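Local coordinates for protein ADP-dependent L-serine kinase SerK (Thermococcus kodakarensis KOD1, PDB 5X0J) that phosphorylates free L-serine with ADP as the phosphate donor, giving O-phospho-L-serine and AMP in the first step of cysteine biosynthesis from serine, at residues 27-33 / 66-72; 58-62 / 209-213. The protein carries 1 engineered substitution. One frame throughout, in Å; residues are numbered along the deposited sequence.

Contact 1. Residues 27-33 / 66-72. Engineered in segment 27-33: Q30 (natural residue Glu). With MG (magnesium ion), chain D; SEP (phosphoserine), chain C; AMP (adenosine monophosphate), chain B.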
# COMPACT_ATOMS: atom_id res chain seq x y z
N LYS A 27 6.96 0.49 -13.78
CA LYS A 27 7.87 -0.24 -12.91
C LYS A 27 7.33 -0.24 -11.47
O LYS A 27 7.24 0.82 -10.86
CB LYS A 27 9.24 0.43 -12.97
CG LYS A 27 10.35 -0.38 -12.36
CD LYS A 27 11.70 0.21 -12.74
CE LYS A 27 12.85 -0.67 -12.29
NZ LYS A 27 14.15 -0.14 -12.80
N PRO A 28 6.97 -1.43 -10.93
CA PRO A 28 6.49 -1.47 -9.55
C PRO A 28 7.62 -1.19 -8.55
O PRO A 28 8.78 -1.46 -8.83
CB PRO A 28 5.98 -2.90 -9.40
CG PRO A 28 6.89 -3.67 -10.29
CD PRO A 28 7.14 -2.79 -11.47
N HIS A 29 7.28 -0.57 -7.43
CA HIS A 29 8.18 -0.46 -6.29
C HIS A 29 7.76 -1.19 -5.02
O HIS A 29 8.47 -1.11 -4.02
CB HIS A 29 8.48 1.01 -5.99
CG HIS A 29 7.35 1.78 -5.37
ND1 HIS A 29 6.45 2.53 -6.12
CD2 HIS A 29 7.00 1.97 -4.08
CE1 HIS A 29 5.60 3.13 -5.30
NE2 HIS A 29 5.90 2.80 -4.07
N GLN A 30 6.66 -1.92 -5.06
CA GLN A 30 6.22 -2.68 -3.87
C GLN A 30 5.34 -3.86 -4.24
O GLN A 30 4.85 -3.97 -5.37
CB GLN A 30 5.62 -1.76 -2.78
CG GLN A 30 4.50 -0.83 -3.20
CD GLN A 30 4.22 0.29 -2.21
OE1 GLN A 30 5.11 0.76 -1.48
NE2 GLN A 30 2.98 0.76 -2.22
N GLN A 31 5.19 -4.77 -3.28
CA GLN A 31 4.39 -5.99 -3.42
C GLN A 31 2.88 -5.73 -3.31
O GLN A 31 2.43 -4.62 -3.01
CB GLN A 31 4.81 -6.98 -2.34
CG GLN A 31 6.24 -7.50 -2.48
CD GLN A 31 6.70 -8.30 -1.29
OE1 GLN A 31 6.41 -7.97 -0.14
NE2 GLN A 31 7.45 -9.35 -1.55
N LEU A 32 2.11 -6.78 -3.59
CA LEU A 32 0.64 -6.74 -3.64
C LEU A 32 -0.00 -7.40 -2.43
O LEU A 32 0.61 -8.23 -1.79
CB LEU A 32 0.14 -7.45 -4.91
CG LEU A 32 0.76 -7.02 -6.23
CD1 LEU A 32 0.08 -7.73 -7.39
CD2 LEU A 32 0.65 -5.50 -6.40
N VAL A 33 -1.22 -6.97 -2.12
CA VAL A 33 -2.16 -7.58 -1.18
C VAL A 33 -3.22 -8.28 -2.03
O VAL A 33 -3.86 -7.65 -2.89
CB VAL A 33 -2.83 -6.49 -0.31
CG1 VAL A 33 -3.79 -7.13 0.71
CG2 VAL A 33 -1.77 -5.62 0.37
N LEU A 66 7.99 4.94 -12.92
CA LEU A 66 7.72 4.44 -11.58
C LEU A 66 6.21 4.45 -11.37
O LEU A 66 5.58 5.48 -11.62
CB LEU A 66 8.35 5.38 -10.56
CG LEU A 66 8.05 5.10 -9.08
CD1 LEU A 66 8.54 3.73 -8.65
CD2 LEU A 66 8.62 6.22 -8.21
N ILE A 67 5.65 3.34 -10.91
CA ILE A 67 4.28 3.33 -10.39
C ILE A 67 4.31 4.02 -9.03
O ILE A 67 4.85 3.49 -8.07
CB ILE A 67 3.72 1.91 -10.26
CG1 ILE A 67 3.65 1.23 -11.64
CG2 ILE A 67 2.33 1.94 -9.63
CD1 ILE A 67 3.27 -0.24 -11.60
N VAL A 68 3.76 5.23 -8.96
CA VAL A 68 3.65 5.98 -7.72
C VAL A 68 2.48 5.41 -6.91
O VAL A 68 2.63 5.11 -5.71
CB VAL A 68 3.51 7.49 -8.01
CG1 VAL A 68 3.24 8.28 -6.75
CG2 VAL A 68 4.79 7.98 -8.69
N ASP A 69 1.32 5.28 -7.55
CA ASP A 69 0.15 4.67 -6.98
C ASP A 69 -0.54 3.91 -8.09
O ASP A 69 -0.75 4.45 -9.19
CB ASP A 69 -0.78 5.74 -6.40
CG ASP A 69 -2.04 5.17 -5.79
OD1 ASP A 69 -2.02 4.03 -5.28
OD2 ASP A 69 -3.07 5.88 -5.82
N GLY A 70 -0.87 2.65 -7.83
CA GLY A 70 -1.52 1.80 -8.83
C GLY A 70 -0.95 0.41 -9.04
O GLY A 70 -1.11 -0.16 -10.12
N HIS A 71 -0.32 -0.17 -8.03
CA HIS A 71 0.26 -1.51 -8.20
C HIS A 71 -0.76 -2.58 -8.53
O HIS A 71 -0.48 -3.47 -9.34
CB HIS A 71 1.04 -1.89 -6.95
CG HIS A 71 2.30 -1.11 -6.82
ND1 HIS A 71 2.32 0.18 -6.35
CD2 HIS A 71 3.57 -1.39 -7.20
CE1 HIS A 71 3.55 0.64 -6.39
NE2 HIS A 71 4.32 -0.29 -6.92
N HIS A 72 -1.93 -2.49 -7.91
CA HIS A 72 -2.96 -3.51 -8.08
C HIS A 72 -3.71 -3.32 -9.38
O HIS A 72 -3.99 -4.30 -10.09
CB HIS A 72 -3.87 -3.52 -6.85
CG HIS A 72 -3.12 -3.85 -5.59
ND1 HIS A 72 -2.38 -2.91 -4.91
CD2 HIS A 72 -2.94 -5.02 -4.95
CE1 HIS A 72 -1.81 -3.48 -3.87
NE2 HIS A 72 -2.14 -4.76 -3.87
MG MG D . -3.34 2.68 -4.39
N SEP C . 1.91 3.49 -3.62
CA SEP C . 0.48 3.64 -3.19
CB SEP C . 0.14 2.50 -2.22
OG SEP C . 0.36 1.25 -2.88
C SEP C . 0.25 5.00 -2.59
O SEP C . -0.75 5.20 -1.87
OXT SEP C . 1.04 5.93 -2.81
P SEP C . -0.60 0.76 -4.09
O1P SEP C . -1.95 1.40 -3.81
O2P SEP C . -0.58 -0.73 -3.91
O3P SEP C . 0.07 1.23 -5.35
P AMP B . -3.83 0.26 -6.50
O1P AMP B . -4.20 0.05 -7.96
O2P AMP B . -2.61 -0.53 -6.08
O3P AMP B . -3.78 1.73 -6.14
O5' AMP B . -5.02 -0.38 -5.63
C5' AMP B . -6.32 -0.63 -6.17
C4' AMP B . -6.98 0.67 -6.57
O4' AMP B . -8.00 0.40 -7.51
C3' AMP B . -7.73 1.45 -5.46
O3' AMP B . -7.29 2.80 -5.47
C2' AMP B . -9.22 1.41 -5.81
O2' AMP B . -9.93 2.59 -5.42
C1' AMP B . -9.08 1.27 -7.30
N9 AMP B . -10.25 0.77 -8.04
C8 AMP B . -11.24 -0.04 -7.62
N7 AMP B . -12.12 -0.29 -8.62
C5 AMP B . -11.67 0.36 -9.70
C6 AMP B . -12.12 0.54 -11.09
N6 AMP B . -13.25 -0.07 -11.52
N1 AMP B . -11.36 1.31 -11.90
C2 AMP B . -10.22 1.93 -11.49
N3 AMP B . -9.77 1.82 -10.23
C4 AMP B . -10.44 1.07 -9.32
O HOH W 1 -4.88 4.11 -4.79
O HOH W 2 -4.94 1.56 -3.53
O HOH W 3 -3.16 3.72 -2.52
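The imidazole of H71 stands edge-on to that of H29, a T-shaped pair with ring centroids 4.7 Å apart and planes at 83°, in which H71 CE1 points at the H29 face. A histidine suits position 71 because both ring nitrogens are used in the ring plane: NE2 accepts the backbone N-H of H29 (N to NE2 3.0 Å), while ND1 donates to phosphoserine O3P. The flat faces are filled too, Q30 CG lying over one and I67 CG2 over the other. With chi1 of H71 at -71°, CG lies opposite the carbonyl carbon, and the ring reaches from the helix start toward 27-33. A leucine in its place would probably leave the H29 N-H and O3P without their ring partners and the H29 face without its edge contact.

These segments belong to the ParB N-terminal domain, where parallel pairing of K27 with L66 brings the loop after strand 26-27 alongside the phosphate-binding start of helix 71-80. G70, the N-cap, and H71 both donate backbone N-H groups to O3P; the backbone angles of G70 would jam a side chain against the preceding carbonyl.

H72 repeats the division of labour: NE2 accepts from V33 N at 3.0 Å, and ND1 donates to AMP O2P at 2.7 Å. L32 CD2 sits over the centre of this ring, 3.9 Å from its centroid. D69 OD1 binds magnesium at 2.1 Å, alongside one oxygen from each ligand and three waters. Engineered Q30, a glutamate in nature, makes a weak NE2 bond to phosphoserine OG, while its OE1 accepts from T223 N.

Contact 2. Residues 58-62 / 209-213; sequences KVPGE and MELVK
The sulfur of M209 reaches P60 on the apolar side of this contact, SD lying 3.8 Å from P60 CD as the two side chains point at each other. The M209 chain, bent at chi2 and chi3, also brings CE near K58 O; a flexible, unbranched methionine can follow the surface of a turn in this way. Beside them V59 CG1 lies 3.6 Å from K213 CD, so the branched valine packs against the aliphatic part of the lysine as the two side chains run past each other in opposite directions. V59 and M209 are buried.

Toward solvent, the contact narrows to the ammonium group of the exposed K213. Bends at chi2 and chi3 (-65° and -70°) fold its chain back toward the turn, where NZ donates to P60 O at 2.9 Å, nearly in line with the carbonyl bond. The same NZ forms a salt bridge with E62 OE1 at 2.7 Å, using the oxygen's anti lone pair. E62 reaches there with an extended chain.

K58 NZ donates to V59 O and E62 O, and V59 O also accepts from E62 N at 3.2 Å. G61 supplies the positive phi (87°) of the third position in a type II beta turn, V59 to E62, within the loop that joins the antiparallel neighbours 54-58 and 65-67 and packs on helix 205-213.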
# COMPACT_ATOMS: atom_id res chain seq x y z
N LYS A 58 8.45 9.62 -14.21
CA LYS A 58 9.60 9.17 -15.02
C LYS A 58 10.75 8.69 -14.13
O LYS A 58 11.12 9.37 -13.17
CB LYS A 58 10.05 10.33 -15.91
CG LYS A 58 11.31 10.12 -16.74
CD LYS A 58 11.10 9.12 -17.85
CE LYS A 58 12.28 9.15 -18.83
NZ LYS A 58 13.61 9.00 -18.17
N VAL A 59 11.30 7.52 -14.45
CA VAL A 59 12.48 7.01 -13.75
C VAL A 59 13.71 7.68 -14.37
O VAL A 59 13.89 7.60 -15.58
CB VAL A 59 12.62 5.49 -13.92
CG1 VAL A 59 13.89 4.98 -13.25
CG2 VAL A 59 11.39 4.79 -13.35
N PRO A 60 14.55 8.35 -13.55
CA PRO A 60 15.78 8.94 -14.09
C PRO A 60 16.64 7.90 -14.79
O PRO A 60 16.90 6.83 -14.23
CB PRO A 60 16.49 9.48 -12.85
CG PRO A 60 15.42 9.71 -11.86
CD PRO A 60 14.40 8.64 -12.11
N GLY A 61 17.03 8.20 -16.03
CA GLY A 61 17.91 7.34 -16.81
C GLY A 61 17.25 6.24 -17.63
O GLY A 61 17.90 5.65 -18.49
N GLU A 62 15.96 5.96 -17.40
CA GLU A 62 15.26 4.85 -18.05
C GLU A 62 14.03 5.34 -18.79
O GLU A 62 13.38 6.28 -18.35
CB GLU A 62 14.79 3.83 -17.00
CG GLU A 62 15.89 3.10 -16.26
CD GLU A 62 15.37 2.20 -15.15
OE1 GLU A 62 15.91 2.26 -14.03
OE2 GLU A 62 14.40 1.43 -15.39
N MET A 209 13.08 5.84 -5.04
CA MET A 209 13.69 5.81 -6.36
C MET A 209 15.00 5.01 -6.34
O MET A 209 15.25 4.23 -7.26
CB MET A 209 13.92 7.22 -6.93
CG MET A 209 14.16 7.25 -8.44
SD MET A 209 12.75 6.64 -9.40
CE MET A 209 11.74 8.11 -9.46
N GLU A 210 15.80 5.19 -5.29
CA GLU A 210 17.01 4.38 -5.08
C GLU A 210 16.70 2.87 -5.12
O GLU A 210 17.41 2.11 -5.78
CB GLU A 210 17.70 4.75 -3.77
N LEU A 211 15.64 2.46 -4.42
CA LEU A 211 15.22 1.05 -4.38
C LEU A 211 14.75 0.55 -5.75
O LEU A 211 15.09 -0.55 -6.18
CB LEU A 211 14.10 0.84 -3.35
CG LEU A 211 13.98 -0.59 -2.79
CD1 LEU A 211 15.08 -0.86 -1.77
CD2 LEU A 211 12.62 -0.85 -2.17
N VAL A 212 13.95 1.38 -6.43
CA VAL A 212 13.47 1.06 -7.78
C VAL A 212 14.63 0.89 -8.76
O VAL A 212 14.60 -0.03 -9.59
CB VAL A 212 12.51 2.15 -8.29
CG1 VAL A 212 12.19 1.98 -9.77
CG2 VAL A 212 11.23 2.12 -7.46
N LYS A 213 15.64 1.75 -8.66
CA LYS A 213 16.83 1.68 -9.53
C LYS A 213 17.65 0.41 -9.28
O LYS A 213 18.28 -0.10 -10.21
CB LYS A 213 17.72 2.91 -9.35
CG LYS A 213 17.11 4.24 -9.80
CD LYS A 213 16.84 4.34 -11.29
CE LYS A 213 18.11 4.41 -12.11
NZ LYS A 213 17.79 4.20 -13.54

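How the contacts relate
The two contacts have centres 14 Å apart. The loop of contact 2 leads into strand 65-67, part of which belongs to contact 1, and helix 205-213 touches both. Their segments alternate along the chain. E62 of contact 2 uses OE2 for a salt bridge to K27 NZ of contact 1 at 3.0 Å, and K27 NZ also makes a weak hydrogen bond to V212 O. In addition, V212 CG2 packs against H29 CB and L66 CD1, so the helix covers the beginning of contact 1. Contact 1 supplies part of the phosphoserine and AMP pockets and the aspartate that binds magnesium, whereas contact 2 is peripheral: the M209 side chain lies about 12 Å from bound phosphoserine.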